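PDB 2PH5: homospermidine synthase from Legionella pneumophila subsp. pneumophila str. Philadelphia 1, which probably makes the polyamine homospermidine, and binds the dinucleotide NAD. Local coordinates for residues A[220-232]-A[339-351]. Residues are numbered along the deposited sequence; the frame is centred on the assembly and turned at random.
Sequences GEFVNTWSANGLI and WKPQNKNRLILNE
Arg346 grips the carboxylate of Glu221 side-on with two nitrogens: NE reaches OE1 of Glu221 at 3.0 Å, and NH1 of Arg346 reaches OE2 of Glu221 at 3.1 Å. Both bonds are nearly straight at the hydrogen and lie close to the guanidinium plane, yet they meet each oxygen from above the carboxylate, in keeping with a 42° turn between the two planes. The third nitrogen is also engaged, NH2 of Arg346 lying 2.9 Å from Glu351 OE2 in a more bent salt bridge, so two acids fix the guanidinium along its edges while Val223 CG1 lies over one face, offset toward its rim. Arg346 reaches this position with CG anti to its backbone N (chi1 -178°) and a bend at chi3. The other oxygen of Glu351, OE1, accepts from Leu349 N, while Glu221 OE2, already bonded to Arg346 NH1, accepts Ser218 N as well.

The backbones of 221-224 and 344-347 run parallel, 18° apart. Phe222 spends both its polar backbone atoms on this pairing, N to Lys344 O (2.9 Å) and O to Arg346 N (3.0 Å). Asn224 likewise gives its N to Arg346 O, a longer bond at 3.3 Å, and accepts Ile348 N on its O at 3.1 Å. The intervening Val223 N turns the other way, to Ser330 OG. Beyond the strand, Ser227 caps helix 228-236 by accepting Gly230 N on OG, and touches NAD; Ala228 CB packs against the Asn345 amide.

This two-stranded parallel sheet belongs to the part of the chain that resembles the C-terminal domain of saccharopine dehydrogenase. Helix 325-336 packs on Phe222 and Asn224, strand 202-213 of the six-stranded mixed sheet touches Thr225 and Ile348, and Leu347 approaches Cys23 of the NAD site.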
loop_
_atom_site.group_PDB
_atom_site.type_symbol
_atom_site.label_atom_id
_atom_site.label_comp_id
_atom_site.label_asym_id
_atom_site.label_seq_id
_atom_site.Cartn_x
_atom_site.Cartn_y
_atom_site.Cartn_z
ATOM N N GLY A 220 6.016 10.083 7.868
ATOM C CA GLY A 220 6.199 10.101 9.308
ATOM C C GLY A 220 4.961 10.144 10.170
ATOM O O GLY A 220 5.035 10.522 11.336
ATOM N N GLU A 221 3.818 9.754 9.626
ATOM C CA GLU A 221 2.609 9.791 10.429
ATOM C C GLU A 221 1.678 8.665 10.042
ATOM O O GLU A 221 1.617 8.271 8.880
ATOM C CB GLU A 221 1.897 11.129 10.239
ATOM C CG GLU A 221 1.145 11.245 8.926
ATOM C CD GLU A 221 0.489 12.607 8.735
ATOM O OE1 GLU A 221 0.122 13.237 9.754
ATOM O OE2 GLU A 221 0.330 13.036 7.568
ATOM N N PHE A 222 0.962 8.136 11.025
ATOM C CA PHE A 222 0.003 7.079 10.760
ATOM C C PHE A 222 -1.370 7.762 10.728
ATOM O O PHE A 222 -1.824 8.315 11.732
ATOM C CB PHE A 222 0.068 6.012 11.855
ATOM C CG PHE A 222 -0.569 4.707 11.464
ATOM C CD1 PHE A 222 -1.957 4.569 11.448
ATOM C CD2 PHE A 222 0.217 3.616 11.085
ATOM C CE1 PHE A 222 -2.555 3.365 11.060
ATOM C CE2 PHE A 222 -0.371 2.408 10.695
ATOM C CZ PHE A 222 -1.761 2.280 10.682
ATOM N N VAL A 223 -2.007 7.741 9.561
ATOM C CA VAL A 223 -3.306 8.373 9.370
ATOM C C VAL A 223 -4.421 7.332 9.246
ATOM O O VAL A 223 -4.295 6.342 8.519
ATOM C CB VAL A 223 -3.276 9.283 8.114
ATOM C CG1 VAL A 223 -4.542 10.130 8.029
ATOM C CG2 VAL A 223 -2.059 10.192 8.180
ATOM N N ASN A 224 -5.517 7.558 9.965
ATOM C CA ASN A 224 -6.623 6.616 9.950
ATOM C C ASN A 224 -7.939 7.295 10.289
ATOM O O ASN A 224 -7.971 8.359 10.911
ATOM C CB ASN A 224 -6.335 5.476 10.930
ATOM C CG ASN A 224 -7.303 4.313 10.783
ATOM O OD1 ASN A 224 -7.824 4.049 9.698
ATOM N ND2 ASN A 224 -7.535 3.600 11.880
ATOM N N THR A 225 -9.032 6.681 9.862
ATOM C CA THR A 225 -10.342 7.237 10.120
ATOM C C THR A 225 -10.730 7.045 11.574
ATOM O O THR A 225 -11.716 7.611 12.041
ATOM C CB THR A 225 -11.367 6.612 9.188
ATOM O OG1 THR A 225 -11.235 5.188 9.217
ATOM C CG2 THR A 225 -11.125 7.112 7.755
ATOM N N TRP A 226 -9.953 6.230 12.281
ATOM C CA TRP A 226 -10.169 5.994 13.705
ATOM C C TRP A 226 -8.807 5.908 14.378
ATOM O O TRP A 226 -7.792 6.214 13.751
ATOM C CB TRP A 226 -10.968 4.718 13.968
ATOM C CG TRP A 226 -10.497 3.512 13.234
ATOM C CD1 TRP A 226 -10.593 3.284 11.896
ATOM C CD2 TRP A 226 -9.916 2.330 13.804
ATOM N NE1 TRP A 226 -10.115 2.034 11.591
ATOM C CE2 TRP A 226 -9.693 1.424 12.738
ATOM C CE3 TRP A 226 -9.565 1.947 15.108
ATOM C CZ2 TRP A 226 -9.134 0.151 12.938
ATOM C CZ3 TRP A 226 -9.007 0.677 15.304
ATOM C CH2 TRP A 226 -8.800 -0.201 14.221
ATOM N N SER A 227 -8.775 5.492 15.639
ATOM C CA SER A 227 -7.514 5.411 16.362
ATOM C C SER A 227 -6.367 4.738 15.620
ATOM O O SER A 227 -6.433 3.549 15.297
ATOM C CB SER A 227 -7.697 4.695 17.693
ATOM O OG SER A 227 -6.445 4.576 18.338
ATOM N N ALA A 228 -5.307 5.501 15.368
ATOM C CA ALA A 228 -4.149 4.951 14.682
ATOM C C ALA A 228 -3.523 3.843 15.540
ATOM O O ALA A 228 -3.174 2.780 15.025
ATOM C CB ALA A 228 -3.126 6.045 14.388
ATOM N N ASN A 229 -3.397 4.070 16.845
ATOM C CA ASN A 229 -2.814 3.045 17.707
ATOM C C ASN A 229 -3.642 1.766 17.765
ATOM O O ASN A 229 -3.086 0.672 17.861
ATOM C CB ASN A 229 -2.573 3.578 19.122
ATOM C CG ASN A 229 -1.154 4.080 19.308
ATOM O OD1 ASN A 229 -0.191 3.341 19.075
ATOM N ND2 ASN A 229 -1.012 5.327 19.723
ATOM N N GLY A 230 -4.964 1.895 17.706
ATOM C CA GLY A 230 -5.792 0.708 17.718
ATOM C C GLY A 230 -5.463 -0.154 16.505
ATOM O O GLY A 230 -5.232 -1.358 16.627
ATOM N N LEU A 231 -5.421 0.456 15.323
ATOM C CA LEU A 231 -5.119 -0.303 14.112
ATOM C C LEU A 231 -3.710 -0.896 14.148
ATOM O O LEU A 231 -3.511 -2.061 13.813
ATOM C CB LEU A 231 -5.292 0.570 12.871
ATOM C CG LEU A 231 -5.014 -0.090 11.517
ATOM C CD1 LEU A 231 -5.941 -1.281 11.286
ATOM C CD2 LEU A 231 -5.200 0.955 10.440
ATOM N N ILE A 232 -2.741 -0.094 14.569
ATOM C CA ILE A 232 -1.358 -0.538 14.664
ATOM C C ILE A 232 -1.221 -1.763 15.574
ATOM O O ILE A 232 -0.650 -2.785 15.177
ATOM C CB ILE A 232 -0.469 0.592 15.211
ATOM C CG1 ILE A 232 -0.442 1.745 14.209
ATOM C CG2 ILE A 232 0.937 0.070 15.502
ATOM C CD1 ILE A 232 0.323 2.953 14.691
ATOM N N TRP A 339 8.307 -2.293 11.398
ATOM C CA TRP A 339 7.269 -2.401 12.436
ATOM C C TRP A 339 7.358 -1.344 13.540
ATOM O O TRP A 339 6.659 -1.425 14.551
ATOM C CB TRP A 339 7.280 -3.802 13.063
ATOM C CG TRP A 339 6.935 -4.889 12.088
ATOM C CD1 TRP A 339 7.742 -5.910 11.680
ATOM C CD2 TRP A 339 5.707 -5.039 11.367
ATOM N NE1 TRP A 339 7.097 -6.684 10.748
ATOM C CE2 TRP A 339 5.845 -6.174 10.536
ATOM C CE3 TRP A 339 4.503 -4.325 11.343
ATOM C CZ2 TRP A 339 4.823 -6.613 9.685
ATOM C CZ3 TRP A 339 3.484 -4.762 10.495
ATOM C CH2 TRP A 339 3.653 -5.896 9.679
ATOM N N LYS A 340 8.227 -0.359 13.333
ATOM C CA LYS A 340 8.409 0.746 14.267
ATOM C C LYS A 340 7.322 1.761 13.939
ATOM O O LYS A 340 7.346 2.373 12.870
ATOM C CB LYS A 340 9.757 1.431 14.041
ATOM C CG LYS A 340 10.764 1.314 15.155
ATOM C CD LYS A 340 11.441 -0.041 15.129
ATOM C CE LYS A 340 12.890 0.087 15.596
ATOM N NZ LYS A 340 12.987 0.849 16.877
ATOM N N PRO A 341 6.361 1.960 14.848
ATOM C CA PRO A 341 5.291 2.924 14.588
ATOM C C PRO A 341 5.799 4.352 14.400
ATOM O O PRO A 341 6.743 4.784 15.065
ATOM C CB PRO A 341 4.378 2.767 15.806
ATOM C CG PRO A 341 5.308 2.284 16.876
ATOM C CD PRO A 341 6.168 1.293 16.145
ATOM N N GLN A 342 5.171 5.066 13.469
ATOM C CA GLN A 342 5.525 6.449 13.163
ATOM C C GLN A 342 5.490 7.266 14.449
ATOM O O GLN A 342 4.696 6.989 15.345
ATOM C CB GLN A 342 4.525 7.047 12.166
ATOM C CG GLN A 342 4.554 6.480 10.749
ATOM C CD GLN A 342 3.557 5.353 10.515
ATOM O OE1 GLN A 342 3.015 5.215 9.415
ATOM N NE2 GLN A 342 3.320 4.536 11.538
ATOM N N ASN A 343 6.343 8.279 14.540
ATOM C CA ASN A 343 6.375 9.112 15.735
ATOM C C ASN A 343 5.161 10.040 15.819
ATOM O O ASN A 343 4.960 10.720 16.830
ATOM C CB ASN A 343 7.670 9.933 15.779
ATOM C CG ASN A 343 8.907 9.059 15.901
ATOM O OD1 ASN A 343 8.905 8.059 16.629
ATOM N ND2 ASN A 343 9.977 9.435 15.204
ATOM N N LYS A 344 4.340 10.051 14.773
ATOM C CA LYS A 344 3.169 10.918 14.756
ATOM C C LYS A 344 1.895 10.186 14.318
ATOM O O LYS A 344 1.936 9.335 13.435
ATOM C CB LYS A 344 3.446 12.100 13.827
ATOM C CG LYS A 344 2.883 13.404 14.301
ATOM C CD LYS A 344 1.367 13.361 14.281
ATOM C CE LYS A 344 0.768 14.277 15.345
ATOM N NZ LYS A 344 1.048 13.768 16.727
ATOM N N ASN A 345 0.770 10.512 14.951
ATOM C CA ASN A 345 -0.516 9.908 14.605
ATOM C C ASN A 345 -1.509 11.013 14.257
ATOM O O ASN A 345 -1.444 12.116 14.801
ATOM C CB ASN A 345 -1.094 9.097 15.767
ATOM C CG ASN A 345 -0.435 7.750 15.924
ATOM O OD1 ASN A 345 -0.017 7.139 14.949
ATOM N ND2 ASN A 345 -0.363 7.266 17.151
ATOM N N ARG A 346 -2.437 10.723 13.356
ATOM C CA ARG A 346 -3.421 11.719 12.989
ATOM C C ARG A 346 -4.751 11.064 12.674
ATOM O O ARG A 346 -4.792 10.011 12.041
ATOM C CB ARG A 346 -2.934 12.538 11.790
ATOM C CG ARG A 346 -3.892 13.650 11.375
ATOM C CD ARG A 346 -3.202 14.708 10.531
ATOM N NE ARG A 346 -2.647 14.153 9.297
ATOM C CZ ARG A 346 -3.272 14.144 8.124
ATOM N NH1 ARG A 346 -2.678 13.613 7.064
ATOM N NH2 ARG A 346 -4.484 14.678 8.008
ATOM N N LEU A 347 -5.836 11.674 13.146
ATOM C CA LEU A 347 -7.186 11.171 12.902
ATOM C C LEU A 347 -7.827 12.042 11.835
ATOM O O LEU A 347 -8.030 13.244 12.041
ATOM C CB LEU A 347 -8.035 11.246 14.178
ATOM C CG LEU A 347 -9.565 11.031 14.075
ATOM C CD1 LEU A 347 -9.894 9.582 13.714
ATOM C CD2 LEU A 347 -10.209 11.385 15.424
ATOM N N ILE A 348 -8.149 11.451 10.695
ATOM C CA ILE A 348 -8.773 12.244 9.659
ATOM C C ILE A 348 -10.270 12.346 9.866
ATOM O O ILE A 348 -10.984 11.348 9.950
ATOM C CB ILE A 348 -8.462 11.703 8.264
ATOM C CG1 ILE A 348 -8.687 10.188 8.218
ATOM C CG2 ILE A 348 -7.042 12.077 7.908
ATOM C CD1 ILE A 348 -8.674 9.601 6.812
ATOM N N LEU A 349 -10.726 13.589 9.955
ATOM C CA LEU A 349 -12.120 13.905 10.183
ATOM C C LEU A 349 -12.558 14.977 9.185
ATOM O O LEU A 349 -13.220 14.681 8.190
ATOM C CB LEU A 349 -12.276 14.412 11.614
ATOM C CG LEU A 349 -13.671 14.589 12.202
ATOM C CD1 LEU A 349 -14.377 13.239 12.290
ATOM C CD2 LEU A 349 -13.536 15.217 13.590
ATOM N N ASN A 350 -12.179 16.223 9.445
ATOM C CA ASN A 350 -12.542 17.315 8.556
ATOM C C ASN A 350 -11.798 17.272 7.228
ATOM O O ASN A 350 -12.322 17.723 6.212
ATOM C CB ASN A 350 -12.288 18.661 9.231
ATOM C CG ASN A 350 -13.106 18.837 10.487
ATOM O OD1 ASN A 350 -14.241 18.356 10.572
ATOM N ND2 ASN A 350 -12.545 19.537 11.469
ATOM N N GLU A 351 -10.587 16.728 7.219
ATOM C CA GLU A 351 -9.846 16.683 5.974
ATOM C C GLU A 351 -10.380 15.712 4.928
ATOM O O GLU A 351 -10.016 15.813 3.756
ATOM C CB GLU A 351 -8.357 16.420 6.218
ATOM C CG GLU A 351 -8.029 15.280 7.151
ATOM C CD GLU A 351 -7.962 15.704 8.617
ATOM O OE1 GLU A 351 -9.033 15.865 9.247
ATOM O OE2 GLU A 351 -6.830 15.876 9.130
#